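Local coordinates for protein beta-porphyranase A (Bacteroides plebeius, PDB 4AW7) that hydrolyses the sulfated red-algal polysaccharide porphyran, cutting the linkages between beta-D-galactose and alpha-L-galactose-6-sulfate to release mostly disaccharides, at residues L67-W72 against I104-P109; G73-A78 against A125-Y130; P89-Y94 against Y131-L136; F140-N145 against D169-I174. All coordinates share one frame; numbering follows the deposited sequence.

Contact 1. Residues L67-W72 against I104-P109. With GAL (beta-D-galactopyranose), chain B; L6S (6-O-sulfo-alpha-L-galactopyranose), chain C; L6S (6-O-sulfo-alpha-L-galactopyranose), chain D; GAL (beta-D-galactopyranose), chain E.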
# COMPACT_ATOMS: atom_id res chain seq x y z
N LEU A 67 3.13 -15.00 0.22
CA LEU A 67 1.66 -14.96 0.13
C LEU A 67 1.13 -13.90 1.07
O LEU A 67 1.82 -13.49 1.99
CB LEU A 67 1.10 -16.33 0.52
CG LEU A 67 1.76 -17.51 -0.20
CD1 LEU A 67 1.18 -18.79 0.44
CD2 LEU A 67 1.59 -17.49 -1.72
N GLY A 68 -0.09 -13.42 0.89
CA GLY A 68 -1.00 -13.74 -0.17
C GLY A 68 -2.40 -13.47 0.29
O GLY A 68 -2.58 -12.79 1.28
N ARG A 69 -3.40 -13.96 -0.43
CA ARG A 69 -4.80 -13.65 -0.13
C ARG A 69 -5.68 -14.74 -0.69
O ARG A 69 -5.39 -15.27 -1.76
CB ARG A 69 -5.19 -12.25 -0.68
CG ARG A 69 -6.48 -11.67 -0.16
CD ARG A 69 -6.39 -10.19 -0.07
NE ARG A 69 -7.58 -9.46 0.35
CZ ARG A 69 -8.43 -8.84 -0.48
NH1 ARG A 69 -8.38 -9.06 -1.78
NH2 ARG A 69 -9.33 -8.02 0.03
N LYS A 70 -6.75 -15.06 0.04
CA LYS A 70 -7.68 -16.10 -0.34
C LYS A 70 -9.08 -15.72 0.08
O LYS A 70 -9.27 -15.28 1.20
CB LYS A 70 -7.28 -17.39 0.40
CG LYS A 70 -8.18 -18.52 0.25
CD LYS A 70 -7.98 -19.20 -1.04
CE LYS A 70 -8.43 -20.68 -0.98
NZ LYS A 70 -8.23 -21.28 -2.35
N PHE A 71 -10.03 -15.97 -0.81
CA PHE A 71 -11.46 -15.79 -0.51
C PHE A 71 -12.02 -17.06 0.10
O PHE A 71 -12.63 -17.90 -0.58
CB PHE A 71 -12.20 -15.38 -1.76
CG PHE A 71 -11.99 -13.94 -2.13
CD1 PHE A 71 -10.84 -13.50 -2.72
CD2 PHE A 71 -12.94 -13.00 -1.78
CE1 PHE A 71 -10.67 -12.16 -3.00
CE2 PHE A 71 -12.79 -11.67 -2.09
CZ PHE A 71 -11.66 -11.25 -2.68
N TRP A 72 -11.74 -17.26 1.37
CA TRP A 72 -12.31 -18.36 2.14
C TRP A 72 -12.07 -18.09 3.59
O TRP A 72 -11.03 -17.54 3.95
CB TRP A 72 -11.66 -19.68 1.76
CG TRP A 72 -12.58 -20.86 2.11
CD1 TRP A 72 -12.49 -21.69 3.18
CD2 TRP A 72 -13.74 -21.27 1.37
NE1 TRP A 72 -13.50 -22.62 3.13
CE2 TRP A 72 -14.28 -22.37 2.03
CE3 TRP A 72 -14.34 -20.82 0.20
CZ2 TRP A 72 -15.42 -23.03 1.55
CZ3 TRP A 72 -15.47 -21.47 -0.29
CH2 TRP A 72 -16.00 -22.55 0.40
N ILE A 104 -3.65 -13.31 3.90
CA ILE A 104 -4.87 -12.65 4.29
C ILE A 104 -6.07 -13.49 3.86
O ILE A 104 -6.25 -13.76 2.67
CB ILE A 104 -5.02 -11.27 3.62
CG1 ILE A 104 -3.82 -10.36 3.89
CG2 ILE A 104 -6.33 -10.62 4.01
CD1 ILE A 104 -3.77 -9.11 3.00
N ALA A 105 -6.89 -13.91 4.83
CA ALA A 105 -8.18 -14.52 4.54
C ALA A 105 -9.21 -13.41 4.44
O ALA A 105 -9.27 -12.56 5.35
CB ALA A 105 -8.56 -15.52 5.65
N THR A 106 -10.02 -13.41 3.39
CA THR A 106 -11.11 -12.49 3.21
C THR A 106 -12.34 -13.24 2.72
O THR A 106 -12.23 -14.40 2.33
CB THR A 106 -10.70 -11.31 2.30
OG1 THR A 106 -11.68 -10.25 2.41
CG2 THR A 106 -10.53 -11.72 0.87
N GLU A 107 -13.50 -12.60 2.80
CA GLU A 107 -14.73 -13.19 2.33
C GLU A 107 -15.43 -12.26 1.35
O GLU A 107 -15.44 -11.04 1.53
CB GLU A 107 -15.68 -13.45 3.48
CG GLU A 107 -15.16 -14.45 4.49
CD GLU A 107 -15.47 -15.91 4.18
OE1 GLU A 107 -15.57 -16.29 2.99
OE2 GLU A 107 -15.59 -16.68 5.16
N HIS A 108 -16.08 -12.83 0.34
CA HIS A 108 -16.96 -12.05 -0.51
C HIS A 108 -18.12 -11.52 0.34
O HIS A 108 -18.64 -12.25 1.19
CB HIS A 108 -17.56 -12.87 -1.63
CG HIS A 108 -16.58 -13.38 -2.63
ND1 HIS A 108 -15.92 -12.55 -3.52
CD2 HIS A 108 -16.17 -14.64 -2.91
CE1 HIS A 108 -15.14 -13.29 -4.29
NE2 HIS A 108 -15.28 -14.56 -3.95
N PRO A 109 -18.60 -10.30 0.07
CA PRO A 109 -19.72 -9.72 0.80
C PRO A 109 -21.06 -10.19 0.20
O PRO A 109 -21.83 -9.37 -0.35
CB PRO A 109 -19.48 -8.22 0.60
CG PRO A 109 -18.89 -8.11 -0.72
CD PRO A 109 -17.97 -9.31 -0.83
C1 GAL B . -12.77 -23.37 -2.65
C2 GAL B . -13.59 -24.62 -2.94
C3 GAL B . -14.18 -25.13 -1.64
C4 GAL B . -13.07 -25.31 -0.61
C5 GAL B . -12.25 -24.02 -0.45
C6 GAL B . -11.08 -24.15 0.52
O2 GAL B . -14.63 -24.25 -3.82
O3 GAL B . -14.84 -26.35 -1.91
O4 GAL B . -12.23 -26.38 -1.00
O5 GAL B . -11.74 -23.60 -1.72
O6 GAL B . -10.41 -22.92 0.68
O1S L6S C . -14.78 -27.44 4.60
O2S L6S C . -16.01 -25.48 3.82
O3S L6S C . -13.54 -25.41 3.99
C1 L6S C . -16.16 -26.45 -1.35
C2 L6S C . -16.89 -27.64 -2.01
C3 L6S C . -16.18 -28.96 -1.71
C4 L6S C . -16.03 -29.12 -0.18
C5 L6S C . -15.28 -27.90 0.40
C6 L6S C . -15.21 -27.96 1.91
O2 L6S C . -16.95 -27.49 -3.44
O3 L6S C . -16.92 -30.06 -2.23
O4 L6S C . -17.35 -29.25 0.41
O5 L6S C . -15.94 -26.61 0.05
O6 L6S C . -14.51 -26.81 2.37
S1 L6S C . -14.74 -26.26 3.70
O1S L6S D . -6.89 -13.88 -7.06
O2S L6S D . -7.35 -14.36 -9.43
O3S L6S D . -8.69 -15.38 -7.64
C1 L6S D . -11.61 -9.84 -5.99
C2 L6S D . -12.90 -10.62 -6.10
C3 L6S D . -12.93 -11.38 -7.43
C4 L6S D . -11.67 -12.33 -7.49
C5 L6S D . -10.42 -11.48 -7.30
C6 L6S D . -9.21 -12.39 -6.99
O2 L6S D . -14.05 -9.76 -5.94
O3 L6S D . -14.14 -12.14 -7.59
O4 L6S D . -11.80 -13.31 -6.44
O5 L6S D . -10.46 -10.62 -6.15
O6 L6S D . -8.83 -13.05 -8.20
S1 L6S D . -7.86 -14.22 -8.08
C1 GAL E . -12.06 -14.62 -6.89
C2 GAL E . -11.63 -15.57 -5.79
C3 GAL E . -12.01 -16.98 -6.24
C4 GAL E . -13.52 -17.08 -6.49
C5 GAL E . -13.87 -15.98 -7.49
C6 GAL E . -15.35 -15.95 -7.79
O2 GAL E . -10.23 -15.46 -5.49
O3 GAL E . -11.60 -17.84 -5.21
O4 GAL E . -14.26 -16.89 -5.27
O5 GAL E . -13.46 -14.70 -6.98
O6 GAL E . -15.62 -14.91 -8.69
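R69, K70 and F71 pair with I104, A105 and T106 as parallel strands of the (beta/alpha)8-type barrel, their axes 4.8 Å apart and 20° from parallel. I104 N donates to G68 O, K70 N to I104 O and T106 N to K70 O, the alternation expected of a parallel pair. R69, I104, F71 and T106 share one face of the sheet. There T106 CG2 lies under the centre of the F71 ring, 3.6 Å from its centroid, and against one face of the R69 guanidinium, which is also bonded to N145 and salt-bridged to E142 and E272. The F71 and H108 rings form an offset stack, centroids 4.3 Å apart and planes at 23°. W72 offers one indole face to the chain B galactose, whose C5 stands over its centre and whose O6 approaches CG, while NE1 donates to sulfate oxygen O3S of the chain C L6S at 2.9 Å. A leucine here would probably leave that sulfate oxygen without its donor and the sugar without its flat platform. K70, W72 and H108 bind substrate. H108 NE2 and O4 of the chain E galactose share a nearly straight hydrogen bond of 2.9 Å.

Contact 2. Residues G73-A78 against A125-Y130. With L6S (6-O-sulfo-alpha-L-galactopyranose), chain C.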
# COMPACT_ATOMS: atom_id res chain seq x y z
N GLY A 73 -12.99 -18.44 4.45
CA GLY A 73 -12.95 -18.07 5.83
C GLY A 73 -14.07 -18.74 6.60
O GLY A 73 -14.68 -19.69 6.11
N PRO A 74 -14.32 -18.23 7.79
CA PRO A 74 -15.34 -18.88 8.64
C PRO A 74 -16.71 -18.91 8.02
O PRO A 74 -17.51 -19.82 8.32
CB PRO A 74 -15.36 -18.01 9.91
CG PRO A 74 -14.05 -17.25 9.89
CD PRO A 74 -13.68 -17.09 8.46
N TYR A 75 -17.03 -17.90 7.20
CA TYR A 75 -18.41 -17.71 6.72
C TYR A 75 -18.66 -18.55 5.48
O TYR A 75 -19.74 -19.17 5.35
CB TYR A 75 -18.74 -16.21 6.59
CG TYR A 75 -18.49 -15.54 7.89
CD1 TYR A 75 -19.36 -15.74 8.97
CD2 TYR A 75 -17.35 -14.79 8.12
CE1 TYR A 75 -19.08 -15.24 10.21
CE2 TYR A 75 -17.07 -14.27 9.36
CZ TYR A 75 -17.93 -14.52 10.43
OH TYR A 75 -17.59 -13.98 11.69
N SER A 76 -17.66 -18.67 4.61
CA SER A 76 -17.74 -19.58 3.48
C SER A 76 -17.70 -21.04 4.02
O SER A 76 -18.51 -21.89 3.60
CB SER A 76 -16.68 -19.22 2.38
OG SER A 76 -15.44 -18.87 2.94
N TYR A 77 -16.85 -21.32 5.01
CA TYR A 77 -16.83 -22.66 5.61
C TYR A 77 -18.19 -23.02 6.23
O TYR A 77 -18.74 -24.10 6.02
CB TYR A 77 -15.74 -22.71 6.68
CG TYR A 77 -15.69 -24.01 7.47
CD1 TYR A 77 -16.51 -24.18 8.58
CD2 TYR A 77 -14.83 -25.05 7.13
CE1 TYR A 77 -16.50 -25.35 9.32
CE2 TYR A 77 -14.81 -26.24 7.86
CZ TYR A 77 -15.65 -26.38 8.96
OH TYR A 77 -15.65 -27.53 9.73
N ALA A 78 -18.75 -22.09 7.01
CA ALA A 78 -20.02 -22.35 7.71
C ALA A 78 -21.16 -22.53 6.74
O ALA A 78 -21.97 -23.45 6.91
CB ALA A 78 -20.36 -21.28 8.74
N ALA A 125 -18.56 -14.55 17.43
CA ALA A 125 -18.19 -15.74 18.20
C ALA A 125 -17.78 -16.89 17.30
O ALA A 125 -16.83 -17.62 17.61
CB ALA A 125 -19.37 -16.17 19.12
N TRP A 126 -18.44 -17.05 16.17
CA TRP A 126 -18.13 -18.12 15.26
C TRP A 126 -16.73 -17.93 14.69
O TRP A 126 -16.01 -18.92 14.52
CB TRP A 126 -19.17 -18.26 14.14
CG TRP A 126 -18.74 -19.16 13.09
CD1 TRP A 126 -18.41 -18.83 11.81
CD2 TRP A 126 -18.46 -20.57 13.22
NE1 TRP A 126 -17.98 -19.92 11.13
CE2 TRP A 126 -18.01 -21.02 11.96
CE3 TRP A 126 -18.58 -21.50 14.27
CZ2 TRP A 126 -17.63 -22.36 11.74
CZ3 TRP A 126 -18.22 -22.82 14.04
CH2 TRP A 126 -17.75 -23.23 12.79
N SER A 127 -16.32 -16.72 14.31
CA SER A 127 -14.97 -16.57 13.78
C SER A 127 -13.97 -17.09 14.79
O SER A 127 -13.01 -17.77 14.42
CB SER A 127 -14.66 -15.13 13.37
OG SER A 127 -14.59 -14.21 14.46
N ALA A 128 -14.16 -16.73 16.06
CA ALA A 128 -13.24 -17.18 17.12
C ALA A 128 -13.31 -18.67 17.35
O ALA A 128 -12.29 -19.31 17.55
CB ALA A 128 -13.43 -16.39 18.38
N GLU A 129 -14.50 -19.26 17.28
CA GLU A 129 -14.61 -20.69 17.45
C GLU A 129 -13.95 -21.46 16.28
O GLU A 129 -13.24 -22.45 16.49
CB GLU A 129 -16.10 -21.00 17.64
CG GLU A 129 -16.49 -22.46 17.74
CD GLU A 129 -16.09 -23.15 19.04
OE1 GLU A 129 -15.56 -22.49 19.95
OE2 GLU A 129 -16.38 -24.36 19.14
N TYR A 130 -14.18 -21.00 15.05
CA TYR A 130 -13.62 -21.61 13.87
C TYR A 130 -12.09 -21.57 13.95
O TYR A 130 -11.43 -22.61 13.82
CB TYR A 130 -14.09 -20.84 12.62
CG TYR A 130 -13.48 -21.34 11.34
CD1 TYR A 130 -13.88 -22.53 10.76
CD2 TYR A 130 -12.47 -20.60 10.68
CE1 TYR A 130 -13.32 -22.97 9.58
CE2 TYR A 130 -11.94 -21.05 9.51
CZ TYR A 130 -12.35 -22.23 8.97
OH TYR A 130 -11.81 -22.71 7.80
O1S L6S C . -14.78 -27.44 4.60
O2S L6S C . -16.01 -25.48 3.82
O3S L6S C . -13.54 -25.41 3.99
C1 L6S C . -16.16 -26.45 -1.35
C2 L6S C . -16.89 -27.64 -2.01
C3 L6S C . -16.18 -28.96 -1.71
C4 L6S C . -16.03 -29.12 -0.18
C5 L6S C . -15.28 -27.90 0.40
C6 L6S C . -15.21 -27.96 1.91
O2 L6S C . -16.95 -27.49 -3.44
O3 L6S C . -16.92 -30.06 -2.23
O4 L6S C . -17.35 -29.25 0.41
O5 L6S C . -15.94 -26.61 0.05
O6 L6S C . -14.51 -26.81 2.37
S1 L6S C . -14.74 -26.26 3.70
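W126 and Y130, one turn apart on helix 120-132, both hold CG anti to the backbone N (chi1 175° for Y130), sending their rings across to P74 and Y77 on helix 74-82. Both helices belong to the barrel's outer helical layer; the short segments cross at 84°, axes 10.2 Å apart. W126 fits as a knob into the hole between P74, Y75, Y77 and A78. Its NE1 donates to P74 O at 2.9 Å, close to the indole plane, and the indole makes an offset edge-to-face contact with the Y75 ring. Y130 lays one ring face over P74 CA and brings CE1 to 3.3 Å from Y77 CG, the rings inclined at 52°. Y77 lines the glycan pocket, its CD2 3.4 Å from O3S of the chain C L6S. A serine at Y130 would probably open a gap beside P74 and free the Y77 ring to shift near that sulfate. P74 O accepts from W126 NE1 and A78 N on opposite faces, so the indole joins the helices without displacing the helical bond.

Contact 3. Residues P89-Y94 against Y131-L136. With K (potassium ion), chain G.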
# COMPACT_ATOMS: atom_id res chain seq x y z
N PRO A 89 -22.19 -24.17 12.21
CA PRO A 89 -22.12 -25.58 12.62
C PRO A 89 -21.30 -25.69 13.90
O PRO A 89 -20.85 -24.69 14.43
CB PRO A 89 -21.40 -26.23 11.45
CG PRO A 89 -20.38 -25.14 11.06
CD PRO A 89 -21.18 -23.84 11.18
N GLN A 90 -21.17 -26.90 14.46
CA GLN A 90 -20.23 -27.08 15.56
C GLN A 90 -18.86 -27.42 14.97
O GLN A 90 -18.74 -28.19 14.02
CB GLN A 90 -20.67 -28.17 16.56
CG GLN A 90 -22.17 -28.21 16.90
CD GLN A 90 -22.57 -27.26 18.00
OE1 GLN A 90 -22.35 -27.52 19.19
NE2 GLN A 90 -23.21 -26.14 17.62
N MET A 91 -17.83 -26.82 15.53
CA MET A 91 -16.47 -27.05 15.10
C MET A 91 -15.94 -28.27 15.88
O MET A 91 -16.14 -28.33 17.10
CB MET A 91 -15.68 -25.76 15.39
CG MET A 91 -14.44 -25.57 14.62
SD MET A 91 -14.67 -25.60 12.86
CE MET A 91 -12.94 -25.73 12.38
N LYS A 92 -15.34 -29.23 15.18
CA LYS A 92 -14.63 -30.35 15.83
C LYS A 92 -13.66 -29.76 16.87
O LYS A 92 -12.80 -28.93 16.54
CB LYS A 92 -13.90 -31.20 14.77
CG LYS A 92 -13.15 -32.48 15.30
CD LYS A 92 -12.52 -33.27 14.13
CE LYS A 92 -11.43 -34.28 14.59
NZ LYS A 92 -11.76 -35.06 15.81
N PRO A 93 -13.81 -30.11 18.15
CA PRO A 93 -12.93 -29.47 19.12
C PRO A 93 -11.45 -29.78 18.85
O PRO A 93 -11.10 -30.93 18.50
CB PRO A 93 -13.38 -30.06 20.45
CG PRO A 93 -14.81 -30.39 20.20
CD PRO A 93 -14.82 -30.95 18.82
N TYR A 94 -10.62 -28.77 19.03
CA TYR A 94 -9.16 -28.89 18.85
C TYR A 94 -8.49 -27.97 19.85
O TYR A 94 -8.71 -26.76 19.83
CB TYR A 94 -8.73 -28.57 17.40
CG TYR A 94 -7.23 -28.51 17.23
CD1 TYR A 94 -6.48 -29.68 17.19
CD2 TYR A 94 -6.56 -27.29 17.17
CE1 TYR A 94 -5.09 -29.64 17.05
CE2 TYR A 94 -5.16 -27.24 17.03
CZ TYR A 94 -4.43 -28.42 16.97
OH TYR A 94 -3.05 -28.42 16.85
N TYR A 131 -11.50 -20.39 14.17
CA TYR A 131 -10.05 -20.29 14.16
C TYR A 131 -9.39 -20.91 15.39
O TYR A 131 -8.31 -21.50 15.27
CB TYR A 131 -9.63 -18.83 13.94
CG TYR A 131 -9.84 -18.34 12.50
CD1 TYR A 131 -9.29 -19.02 11.43
CD2 TYR A 131 -10.57 -17.19 12.23
CE1 TYR A 131 -9.45 -18.58 10.14
CE2 TYR A 131 -10.72 -16.72 10.94
CZ TYR A 131 -10.18 -17.42 9.90
OH TYR A 131 -10.33 -16.96 8.59
N SER A 132 -9.99 -20.79 16.57
CA SER A 132 -9.35 -21.34 17.78
C SER A 132 -9.37 -22.86 17.80
O SER A 132 -8.58 -23.45 18.56
CB SER A 132 -9.95 -20.74 19.04
OG SER A 132 -11.25 -21.19 19.22
N ASN A 133 -10.20 -23.48 16.97
CA ASN A 133 -10.21 -24.92 16.81
C ASN A 133 -9.55 -25.38 15.53
O ASN A 133 -9.85 -26.43 14.98
CB ASN A 133 -11.64 -25.46 16.94
CG ASN A 133 -12.15 -25.36 18.35
OD1 ASN A 133 -11.84 -26.22 19.19
ND2 ASN A 133 -12.94 -24.34 18.64
N SER A 134 -8.66 -24.53 14.99
CA SER A 134 -7.91 -24.86 13.80
C SER A 134 -6.44 -25.02 14.15
O SER A 134 -5.89 -24.28 14.94
CB SER A 134 -8.03 -23.73 12.76
OG SER A 134 -9.36 -23.57 12.28
N GLU A 135 -5.79 -25.96 13.48
CA GLU A 135 -4.35 -26.16 13.64
C GLU A 135 -3.52 -25.10 12.93
O GLU A 135 -2.37 -24.87 13.31
CB GLU A 135 -3.89 -27.55 13.17
CG GLU A 135 -4.02 -27.90 11.73
CD GLU A 135 -3.72 -29.38 11.43
OE1 GLU A 135 -3.52 -30.18 12.38
OE2 GLU A 135 -3.68 -29.73 10.21
N LEU A 136 -4.10 -24.45 11.92
CA LEU A 136 -3.38 -23.47 11.12
C LEU A 136 -4.38 -22.33 10.85
O LEU A 136 -5.50 -22.62 10.35
CB LEU A 136 -2.94 -24.10 9.79
CG LEU A 136 -1.97 -23.28 8.93
CD1 LEU A 136 -0.62 -23.04 9.61
CD2 LEU A 136 -1.84 -23.94 7.59
K K G . -5.07 -21.46 7.19
O HOH W 1 -11.28 -28.75 14.50
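N133 and Y94 meet where helix 120-132 runs out into the loop leading to strand 136-142, and the long loop after helix 74-82 passes over that helix-to-strand connection of the barrel. S132, in the last turn, brings its carbonyl oxygen near that of Y94; R183 donates to S132 O. N133, the first residue to leave helical geometry, carries most of this segment's share. Its CG stands anti to the carbonyl carbon (chi1 -70°), and OD1 takes the Y94 N-H at 2.8 Å in the plane of the amide, on a lone pair. The other end of that amide is held by E129, as ND2 donates to its carbonyl oxygen, which should fix the rotation of the group. N133 CB packs on M91 CG at 3.6 Å. A water joins the two backbones, donating to K92 O at 2.6 Å and to N133 O at 2.8 Å. S134 follows, its carbonyl oxygen 3.7 Å from Y94 CE2 and its OG bonded back to Y130. E135 then turns its CA toward Y94 CE2 at 3.6 Å, its carboxylate nearly perpendicular to the tyrosine ring; Y94 OH bonds to N97 O. Last, L136 O lies a long 3.4 Å from the potassium ion that Y103 also binds.

Contact 4. Residues F140-N145 against D169-I174. With GAL (beta-D-galactopyranose), chain F; GLA (alpha-D-galactopyranose), chain H.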
# COMPACT_ATOMS: atom_id res chain seq x y z
N PHE A 140 -3.61 -12.83 8.91
CA PHE A 140 -4.54 -11.70 8.78
C PHE A 140 -5.90 -12.20 8.39
O PHE A 140 -6.06 -13.00 7.48
CB PHE A 140 -4.06 -10.70 7.71
CG PHE A 140 -2.66 -10.22 7.94
CD1 PHE A 140 -2.41 -9.22 8.85
CD2 PHE A 140 -1.58 -10.80 7.28
CE1 PHE A 140 -1.14 -8.82 9.13
CE2 PHE A 140 -0.30 -10.38 7.53
CZ PHE A 140 -0.08 -9.42 8.48
N PHE A 141 -6.93 -11.67 9.07
CA PHE A 141 -8.32 -11.90 8.67
C PHE A 141 -8.93 -10.53 8.37
O PHE A 141 -8.85 -9.62 9.19
CB PHE A 141 -9.09 -12.62 9.78
CG PHE A 141 -10.52 -12.96 9.42
CD1 PHE A 141 -10.89 -13.37 8.15
CD2 PHE A 141 -11.52 -12.92 10.39
CE1 PHE A 141 -12.18 -13.69 7.84
CE2 PHE A 141 -12.82 -13.30 10.07
CZ PHE A 141 -13.15 -13.67 8.81
N GLU A 142 -9.53 -10.43 7.19
CA GLU A 142 -10.09 -9.20 6.63
C GLU A 142 -11.55 -9.55 6.29
O GLU A 142 -11.86 -9.97 5.17
CB GLU A 142 -9.28 -8.82 5.41
CG GLU A 142 -9.59 -7.48 4.78
CD GLU A 142 -8.74 -7.19 3.55
OE1 GLU A 142 -8.50 -8.12 2.76
OE2 GLU A 142 -8.36 -6.00 3.39
N PRO A 143 -12.45 -9.47 7.30
CA PRO A 143 -13.76 -10.13 7.21
C PRO A 143 -14.59 -10.04 5.93
O PRO A 143 -15.18 -11.01 5.55
CB PRO A 143 -14.48 -9.50 8.41
CG PRO A 143 -13.43 -9.43 9.46
CD PRO A 143 -12.14 -9.15 8.71
N LEU A 144 -14.71 -8.84 5.34
CA LEU A 144 -15.49 -8.67 4.11
C LEU A 144 -14.75 -7.84 3.10
O LEU A 144 -14.37 -6.71 3.40
CB LEU A 144 -16.84 -8.02 4.43
CG LEU A 144 -17.79 -8.70 5.40
CD1 LEU A 144 -18.94 -7.77 5.75
CD2 LEU A 144 -18.34 -10.02 4.76
N ASN A 145 -14.59 -8.36 1.91
CA ASN A 145 -13.94 -7.63 0.84
C ASN A 145 -14.87 -6.59 0.24
O ASN A 145 -16.04 -6.90 -0.03
CB ASN A 145 -13.55 -8.61 -0.25
CG ASN A 145 -12.79 -7.94 -1.37
OD1 ASN A 145 -11.77 -7.27 -1.13
ND2 ASN A 145 -13.26 -8.10 -2.61
N ASP A 169 -20.45 -3.35 12.11
CA ASP A 169 -20.70 -4.07 13.35
C ASP A 169 -20.21 -5.53 13.27
O ASP A 169 -19.75 -6.08 14.26
CB ASP A 169 -22.20 -4.02 13.68
CG ASP A 169 -22.66 -2.67 14.16
OD1 ASP A 169 -21.84 -1.82 14.56
OD2 ASP A 169 -23.91 -2.47 14.16
N PHE A 170 -20.33 -6.13 12.09
CA PHE A 170 -19.83 -7.48 11.81
C PHE A 170 -18.31 -7.48 12.01
O PHE A 170 -17.78 -8.30 12.78
CB PHE A 170 -20.26 -7.82 10.39
CG PHE A 170 -19.97 -9.22 9.89
CD1 PHE A 170 -20.87 -10.24 10.06
CD2 PHE A 170 -18.85 -9.46 9.11
CE1 PHE A 170 -20.65 -11.48 9.50
CE2 PHE A 170 -18.63 -10.67 8.53
CZ PHE A 170 -19.52 -11.71 8.75
N TYR A 171 -17.63 -6.54 11.37
CA TYR A 171 -16.18 -6.40 11.59
C TYR A 171 -15.83 -6.24 13.09
O TYR A 171 -14.91 -6.90 13.61
CB TYR A 171 -15.63 -5.19 10.84
CG TYR A 171 -15.07 -5.44 9.46
CD1 TYR A 171 -13.73 -5.75 9.28
CD2 TYR A 171 -15.83 -5.32 8.30
CE1 TYR A 171 -13.19 -5.98 8.05
CE2 TYR A 171 -15.29 -5.52 7.04
CZ TYR A 171 -13.94 -5.84 6.91
OH TYR A 171 -13.31 -6.04 5.71
N ALA A 172 -16.54 -5.35 13.78
CA ALA A 172 -16.24 -5.05 15.17
C ALA A 172 -16.39 -6.28 16.04
O ALA A 172 -15.53 -6.56 16.88
CB ALA A 172 -17.15 -3.92 15.70
N SER A 173 -17.47 -7.02 15.83
CA SER A 173 -17.72 -8.20 16.61
C SER A 173 -16.62 -9.24 16.41
O SER A 173 -16.17 -9.92 17.34
CB SER A 173 -19.09 -8.78 16.26
OG SER A 173 -19.29 -9.96 17.01
N ILE A 174 -16.17 -9.38 15.18
CA ILE A 174 -15.12 -10.36 14.86
C ILE A 174 -13.84 -9.96 15.58
O ILE A 174 -13.21 -10.81 16.23
CB ILE A 174 -14.92 -10.47 13.34
CG1 ILE A 174 -16.13 -11.17 12.71
CG2 ILE A 174 -13.58 -11.20 13.04
CD1 ILE A 174 -16.24 -11.04 11.22
C1 GAL F . -11.32 -5.17 -6.26
C2 GAL F . -11.79 -6.63 -6.09
C3 GAL F . -11.04 -7.56 -7.02
C4 GAL F . -10.96 -7.01 -8.43
C5 GAL F . -10.37 -5.59 -8.39
C6 GAL F . -9.99 -5.13 -9.85
O1 GAL F . -12.14 -4.33 -5.35
O2 GAL F . -11.65 -7.03 -4.68
O3 GAL F . -11.69 -8.79 -7.16
O4 GAL F . -12.27 -6.99 -9.02
O5 GAL F . -11.36 -4.77 -7.62
O6 GAL F . -8.57 -5.52 -10.11
C1 GLA H . -11.32 -5.17 -6.26
C2 GLA H . -11.79 -6.63 -6.09
C3 GLA H . -11.04 -7.56 -7.02
C4 GLA H . -10.96 -7.01 -8.43
C5 GLA H . -10.37 -5.59 -8.39
C6 GLA H . -9.99 -5.13 -9.85
O1 GLA H . -10.15 -4.83 -5.66
O2 GLA H . -11.65 -7.03 -4.68
O3 GLA H . -11.69 -8.79 -7.16
O4 GLA H . -12.27 -6.99 -9.02
O5 GLA H . -11.36 -4.77 -7.62
O6 GLA H . -8.57 -5.52 -10.11
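Y171 spreads one ring face over the P143 ring, with P143 CB 3.9 Å from the ring centroid in a CH-pi contact and P143 CD against Y171 CE1 at 3.4 Å. From there its hydroxyl reaches the loop backbone and donates to L144 O at 2.6 Å, tilted 33° from the carbonyl plane. An unusual first torsion, chi1 -93°, carries the phenol to this carbonyl. L144 stands at the other flank of the tyrosine: CB touches Y171 CE2, while CG and both methyl carbons lie along the CD2-CE2 side of F170. I174 completes the hydrophobic surface with two branches, CD1 on P143 CB and CG2 on F141 CE2, each at 3.7 Å. These contacts hold the chain immediately before N145, consistent with a fixed position for that substrate-binding residue, whose ND2 donates to O2 of the terminal galactose at 2.8 Å, the same in its alpha and beta forms, in a nearly straight bond. Segment 140-145 runs from the end of strand 136-142 into the following loop; the strand lies between 104-106 and 189-195 in the parallel barrel sheet, helix 160-179 covers its outer side, and Y75 of helix 74-82 packs against F141, F170 and I174.

How the contacts relate
Contacts 1 to 4 lie on the same side of the chain's centre, in the part of the barrel built from strands 66-71, 104-106 and 136-142 and helices 74-82, 120-132 and 160-179. Contacts 1, 2 and 3 interleave along the chain, each first segment preceding all their second ones; contact 4 comes wholly afterwards. Contacts 2 and 3 share helix 120-132 and are closest, with centres about 9 Å apart, whereas contacts 1 and 3 are about 19 Å apart. E107 of contact 1 bonds to Y75 and S76 of contact 2, and R69 and T106 bond to contact 4. Sugar-binding strand ends are thereby tied to the helical layer outside them.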